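Local coordinates for protein cytochrome P450 (Picrophilus torridus, PDB 2RFB) that binds heme b and probably acts as a monooxygenase that inserts one atom of molecular oxygen into a substrate, as cytochromes P450 do, at residues A[81-84]-A[85-88]; A[124-127]-A[128-131]; A[184-187]-A[188-192]. All blocks are in the same frame, centred on the assembly; numbering follows the deposited sequence.

Interaction 1: A[81-84]-A[85-88]; sequences TSND and LIKN
In I86, CG1 lies trans to the backbone N (chi1 -157°), which leaves CG2 wedged between N and the carbonyl carbon and turned back along the helix onto N83 O, 3.3 Å away, and S82 O. L85 makes the other choice: with chi1 at -63° its CG sits beside the backbone N, 3.5 Å from T81 O. Both contacts belong to a late turn of alpha-helix 75-86, probably the D helix of the P450 fold. Its i to i+4 ladder is regular at first, L85 N reaching T81 O at 3.2 Å and I86 N reaching S82 O at 3.0 Å, while the step from K87 N to N83 O is weak. The inner flank faces the protein: S82 OG is hydrogen-bonded to Y98 OH, and I86 packs on I312 and H315 of helix 298-315. On the exposed flank the extended K87 chain leaves NZ 5.3 Å from D84 OD2, so any attraction between these opposite charges acts without direct contact. The N83 and I86 side chains cross at about a right angle, amide ND2 approaching methyl CG2 at 3.9 Å.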
# COMPACT_ATOMS: atom_id res chain seq x y z
N THR A 81 15.73 -4.04 -11.60
CA THR A 81 15.43 -4.90 -10.47
C THR A 81 14.42 -6.01 -10.83
O THR A 81 14.64 -7.22 -10.54
CB THR A 81 14.92 -4.10 -9.29
OG1 THR A 81 15.89 -3.11 -8.97
CG2 THR A 81 14.72 -4.98 -8.10
N SER A 82 13.34 -5.61 -11.46
CA SER A 82 12.28 -6.56 -11.74
C SER A 82 12.84 -7.65 -12.63
O SER A 82 12.55 -8.84 -12.42
CB SER A 82 11.09 -5.85 -12.37
OG SER A 82 10.20 -6.79 -12.91
N ASN A 83 13.71 -7.28 -13.56
CA ASN A 83 14.24 -8.24 -14.49
C ASN A 83 15.17 -9.20 -13.80
O ASN A 83 15.09 -10.40 -14.05
CB ASN A 83 14.89 -7.58 -15.71
CG ASN A 83 15.47 -8.60 -16.68
OD1 ASN A 83 16.67 -8.63 -16.90
ND2 ASN A 83 14.62 -9.49 -17.20
N ASP A 84 16.02 -8.70 -12.92
CA ASP A 84 16.94 -9.54 -12.13
C ASP A 84 16.21 -10.67 -11.37
O ASP A 84 16.68 -11.81 -11.36
CB ASP A 84 17.71 -8.70 -11.12
CG ASP A 84 18.94 -8.05 -11.70
OD1 ASP A 84 19.60 -7.31 -10.93
OD2 ASP A 84 19.28 -8.26 -12.89
N LEU A 85 15.06 -10.35 -10.76
CA LEU A 85 14.30 -11.28 -9.94
C LEU A 85 13.38 -12.23 -10.68
O LEU A 85 13.06 -13.30 -10.17
CB LEU A 85 13.40 -10.51 -9.00
CG LEU A 85 14.06 -9.61 -7.98
CD1 LEU A 85 12.92 -8.79 -7.44
CD2 LEU A 85 14.82 -10.47 -6.90
N ILE A 86 12.87 -11.79 -11.84
CA ILE A 86 11.98 -12.61 -12.67
C ILE A 86 12.78 -13.63 -13.51
O ILE A 86 12.21 -14.65 -13.94
CB ILE A 86 11.13 -11.68 -13.60
CG1 ILE A 86 9.83 -12.34 -14.07
CG2 ILE A 86 11.96 -11.19 -14.86
CD1 ILE A 86 8.78 -12.53 -13.07
N LYS A 87 14.08 -13.36 -13.74
CA LYS A 87 14.95 -14.13 -14.66
C LYS A 87 14.82 -15.63 -14.53
O LYS A 87 14.92 -16.36 -15.52
CB LYS A 87 16.43 -13.82 -14.37
CG LYS A 87 17.16 -12.99 -15.38
CD LYS A 87 18.61 -12.85 -14.90
CE LYS A 87 19.45 -12.03 -15.86
NZ LYS A 87 20.91 -12.39 -15.74
N ASN A 88 14.64 -16.06 -13.30
CA ASN A 88 14.92 -17.43 -12.91
C ASN A 88 14.00 -17.75 -11.76
O ASN A 88 14.44 -18.15 -10.67
CB ASN A 88 16.36 -17.51 -12.41
CG ASN A 88 16.71 -16.37 -11.45
OD1 ASN A 88 15.85 -15.50 -11.12
ND2 ASN A 88 17.98 -16.33 -11.04

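Interaction 2: A[124-127]-A[128-131]; sequences WSDY and IIGN
The indole of W124 carries I128 on one face, where CG1 stands 3.7 Å above the ring plane, displaced toward the rim. This is a CH-pi contact one turn apart in the closing turn of alpha-helix 118-129, probably the P450 F helix, and CG1 lies 4.0 Å from the centroid of the five-membered ring. The W124 side chain also packs against V140 and M144 of helix 136-153. A second pair of flat groups, the D126 carboxylate and the N131 amide, stands with planes nearly perpendicular (89°). N131 ND2 donates to D126 OD1 at 3.1 Å, meeting the oxygen from above the carboxylate plane, and so ties the second residue beyond the helix back to its last turn.

Between these side chains I128 N reaches S125 O, three residues back, and makes only a weak bond to W124 O. S125 O accepts from two donors: I129 N lies nearly in line with the carbonyl, whereas I128 N, at 3.1 Å, sits above the carbonyl plane. G130 then leaves helical angles with a positive phi of 99°, and its N makes only weak bonds, to D126 O and Y127 O. The chain can therefore turn off the helix here, and a backbone bond between D126 and K132 lies just beyond. The first torsion of I129 (chi1 77°) puts CG2 opposite the carbonyl carbon and beside the backbone N, where it rests 3.2 Å from S125 O.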
# COMPACT_ATOMS: atom_id res chain seq x y z
N TRP A 124 15.46 -6.51 8.50
CA TRP A 124 14.68 -5.60 9.30
C TRP A 124 13.35 -5.32 8.65
O TRP A 124 12.30 -5.44 9.28
CB TRP A 124 15.46 -4.30 9.48
CG TRP A 124 14.84 -3.30 10.36
CD1 TRP A 124 14.66 -3.37 11.71
CD2 TRP A 124 14.33 -2.02 9.97
NE1 TRP A 124 14.08 -2.23 12.18
CE2 TRP A 124 13.87 -1.37 11.13
CE3 TRP A 124 14.23 -1.36 8.74
CZ2 TRP A 124 13.32 -0.11 11.11
CZ3 TRP A 124 13.71 -0.11 8.72
CH2 TRP A 124 13.24 0.51 9.90
N SER A 125 13.37 -4.94 7.38
CA SER A 125 12.11 -4.77 6.65
C SER A 125 11.11 -5.98 6.79
O SER A 125 9.94 -5.79 7.11
CB SER A 125 12.39 -4.44 5.18
OG SER A 125 11.21 -4.62 4.40
N ASP A 126 11.58 -7.20 6.62
CA ASP A 126 10.73 -8.38 6.86
C ASP A 126 10.12 -8.46 8.27
O ASP A 126 8.91 -8.69 8.42
CB ASP A 126 11.51 -9.67 6.61
CG ASP A 126 11.25 -10.26 5.26
OD1 ASP A 126 10.37 -9.74 4.49
OD2 ASP A 126 11.95 -11.27 4.96
N TYR A 127 10.93 -8.27 9.30
CA TYR A 127 10.39 -8.20 10.64
C TYR A 127 9.31 -7.14 10.83
O TYR A 127 8.36 -7.34 11.60
CB TYR A 127 11.50 -7.92 11.64
CG TYR A 127 12.38 -9.11 11.96
CD1 TYR A 127 13.65 -9.23 11.41
CD2 TYR A 127 11.93 -10.12 12.79
CE1 TYR A 127 14.47 -10.28 11.71
CE2 TYR A 127 12.76 -11.21 13.10
CZ TYR A 127 14.01 -11.28 12.55
OH TYR A 127 14.81 -12.34 12.82
N ILE A 128 9.47 -6.02 10.17
CA ILE A 128 8.79 -4.79 10.57
C ILE A 128 7.45 -4.70 9.85
O ILE A 128 6.47 -4.24 10.42
CB ILE A 128 9.78 -3.54 10.37
CG1 ILE A 128 10.46 -3.14 11.69
CG2 ILE A 128 9.20 -2.36 9.59
CD1 ILE A 128 9.51 -2.64 12.79
N ILE A 129 7.42 -5.15 8.59
CA ILE A 129 6.18 -5.26 7.85
C ILE A 129 5.42 -6.48 8.35
O ILE A 129 4.25 -6.67 8.03
CB ILE A 129 6.42 -5.36 6.32
CG1 ILE A 129 6.89 -6.76 5.90
CG2 ILE A 129 7.36 -4.32 5.85
CD1 ILE A 129 7.16 -6.91 4.39
N GLY A 130 6.09 -7.33 9.13
CA GLY A 130 5.45 -8.53 9.68
C GLY A 130 5.68 -9.86 8.97
O GLY A 130 5.22 -10.89 9.47
N ASN A 131 6.39 -9.87 7.84
CA ASN A 131 6.75 -11.09 7.10
C ASN A 131 7.62 -12.09 7.90
O ASN A 131 7.73 -13.26 7.52
CB ASN A 131 7.48 -10.68 5.82
CG ASN A 131 7.16 -11.58 4.60
OD1 ASN A 131 6.30 -12.49 4.66
ND2 ASN A 131 7.86 -11.31 3.49

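Interaction 3: A[184-187]-A[188-192]; sequences LLII and GGNET. With HEM (protoporphyrin IX containing Fe), chain G.
L184 and G188, joined by a backbone bond from G188 N to L184 O (3.0 Å), both meet the heme. L184 CG touches methyl CMD at 3.8 Å, L185 CD2 comes to the same methyl, and G188 O approaches heme NC to 2.9 Å without a hydrogen bond. G189, lacking a side chain, sets its CA over the outer edge of the pyrrole, above C2C at 3.2 Å. T192 brings its hydroxyl over the macrocycle, OG1 lying 3.2 Å from the meso carbon CHC, with CB near the vinyl-bearing C3B.

The next shell sets these groups in place. T192 has OG1 between its backbone N and carbonyl carbon (chi1 52°), and from there the hydroxyl donates to G188 O at 2.9 Å, coming from above the carbonyl plane. The helix is kinked here, the N atoms of E191 and T192 having no bond to the preceding turn, so this side-chain bond serves a carbonyl that the backbone ladder passes by. Just before the kink, N190 N still reaches I186 O at 3.3 Å. The N190 and I186 side chains run side by side, OD1 3.7 Å from CG2, on the flank away from the heme, where they meet S125 and W124 of helix 118-129.

Elsewhere around the heme, H293, R59 and R238 are hydrogen-bonded to it, and C295 is the axial ligand of its iron. The G188-T192 sequence GGNET, the kink and the threonine-to-carbonyl bond over the porphyrin are the signature of P450 helix I, which lines the distal heme pocket where oxygen is bound in this family.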
# COMPACT_ATOMS: atom_id res chain seq x y z
N LEU A 184 6.92 4.15 8.26
CA LEU A 184 5.61 4.25 7.62
C LEU A 184 5.75 4.07 6.14
O LEU A 184 4.93 3.41 5.55
CB LEU A 184 4.93 5.58 7.91
CG LEU A 184 3.65 5.94 7.16
CD1 LEU A 184 2.58 4.89 7.40
CD2 LEU A 184 3.15 7.34 7.63
N LEU A 185 6.78 4.62 5.53
CA LEU A 185 7.01 4.33 4.10
C LEU A 185 7.26 2.85 3.76
O LEU A 185 6.86 2.36 2.68
CB LEU A 185 8.18 5.15 3.56
CG LEU A 185 7.97 6.65 3.75
CD1 LEU A 185 9.22 7.44 3.33
CD2 LEU A 185 6.75 7.05 2.97
N ILE A 186 7.92 2.14 4.66
CA ILE A 186 8.30 0.79 4.35
C ILE A 186 7.06 -0.07 4.52
O ILE A 186 6.77 -0.94 3.73
CB ILE A 186 9.45 0.27 5.28
CG1 ILE A 186 10.79 0.90 4.91
CG2 ILE A 186 9.61 -1.26 5.17
CD1 ILE A 186 11.78 0.89 6.06
N ILE A 187 6.31 0.20 5.58
CA ILE A 187 5.22 -0.67 5.92
C ILE A 187 4.08 -0.45 4.97
O ILE A 187 3.46 -1.41 4.57
CB ILE A 187 4.75 -0.50 7.36
CG1 ILE A 187 5.88 -0.96 8.30
CG2 ILE A 187 3.41 -1.25 7.57
CD1 ILE A 187 5.75 -0.40 9.68
N GLY A 188 3.82 0.79 4.57
CA GLY A 188 2.69 1.04 3.69
C GLY A 188 2.94 0.71 2.24
O GLY A 188 2.01 0.61 1.45
N GLY A 189 4.18 0.54 1.84
CA GLY A 189 4.40 0.21 0.44
C GLY A 189 4.74 -1.24 0.10
O GLY A 189 4.61 -1.64 -1.08
N ASN A 190 5.17 -2.03 1.08
CA ASN A 190 5.64 -3.39 0.81
C ASN A 190 4.50 -4.39 0.62
O ASN A 190 4.23 -4.77 -0.50
CB ASN A 190 6.59 -3.85 1.93
CG ASN A 190 8.04 -3.46 1.69
OD1 ASN A 190 8.87 -3.70 2.53
ND2 ASN A 190 8.36 -2.91 0.53
N GLU A 191 3.80 -4.79 1.70
CA GLU A 191 2.76 -5.81 1.59
C GLU A 191 1.72 -5.45 0.57
O GLU A 191 1.23 -6.33 -0.14
CB GLU A 191 2.08 -6.11 2.94
CG GLU A 191 0.80 -6.91 2.75
CD GLU A 191 0.10 -7.41 4.05
OE1 GLU A 191 -0.05 -6.61 5.06
OE2 GLU A 191 -0.35 -8.59 4.03
N THR A 192 1.34 -4.20 0.51
CA THR A 192 0.31 -3.82 -0.43
C THR A 192 0.74 -4.07 -1.87
O THR A 192 -0.03 -4.60 -2.62
CB THR A 192 -0.14 -2.36 -0.28
OG1 THR A 192 1.00 -1.49 -0.33
CG2 THR A 192 -0.87 -2.14 0.98
CHA HEM G . -1.87 5.67 2.61
CHB HEM G . -3.54 1.83 0.01
CHC HEM G . 1.05 1.33 -1.80
CHD HEM G . 2.86 4.65 1.28
C1A HEM G . -2.70 4.70 2.03
C2A HEM G . -4.13 4.61 2.21
C3A HEM G . -4.57 3.53 1.48
C4A HEM G . -3.43 2.99 0.83
CMA HEM G . -6.02 2.87 1.25
CAA HEM G . -4.98 5.58 3.10
CBA HEM G . -5.11 5.09 4.56
CGA HEM G . -6.05 6.07 5.21
O1A HEM G . -6.73 6.89 4.50
O2A HEM G . -6.11 6.04 6.46
C1B HEM G . -2.44 1.37 -0.74
C2B HEM G . -2.45 0.40 -1.81
C3B HEM G . -1.15 0.32 -2.24
C4B HEM G . -0.35 1.21 -1.48
CMB HEM G . -3.78 -0.34 -2.27
CAB HEM G . -0.29 -0.49 -3.32
CBB HEM G . -0.85 -1.12 -4.47
C1C HEM G . 2.02 2.23 -1.24
C2C HEM G . 3.45 2.49 -1.52
C3C HEM G . 3.88 3.41 -0.61
C4C HEM G . 2.81 3.73 0.24
CMC HEM G . 4.45 1.89 -2.61
CAC HEM G . 5.32 4.06 -0.51
CBC HEM G . 6.03 4.05 0.63
C1D HEM G . 1.71 5.24 1.92
C2D HEM G . 1.75 6.30 2.91
C3D HEM G . 0.28 6.55 3.29
C4D HEM G . -0.47 5.66 2.50
CMD HEM G . 2.99 7.02 3.53
CAD HEM G . -0.40 7.54 4.30
CBD HEM G . -0.56 8.89 3.58
CGD HEM G . -1.19 9.90 4.50
O1D HEM G . -1.75 9.47 5.56
O2D HEM G . -1.13 11.12 4.19
NA HEM G . -2.29 3.70 1.15
NB HEM G . -1.11 1.88 -0.58
NC HEM G . 1.69 3.04 -0.15
ND HEM G . 0.36 4.88 1.70
FE HEM G . -0.31 3.55 0.41

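Overall arrangement
From the N terminus the three contacts follow in series, none nested in or crossing another, and each is a local turn within one helix that closes no long loop. Interaction 1, on helix 75-86, lies peripherally, its centre about 22 Å from that of interaction 2 and 21 Å from that of interaction 3. Helix 101-111 spans part of this gap, taking T81 on N105 and L185 on I107. Interactions 2 and 3 touch directly: S125 OG approaches N190 OD1 at 3.1 Å, and W124 CZ3 meets I186 CD1. The end of helix 118-129 is thus packed on helix 175-206, which lies against the heme, joining helix 118-129 to the heme-binding core.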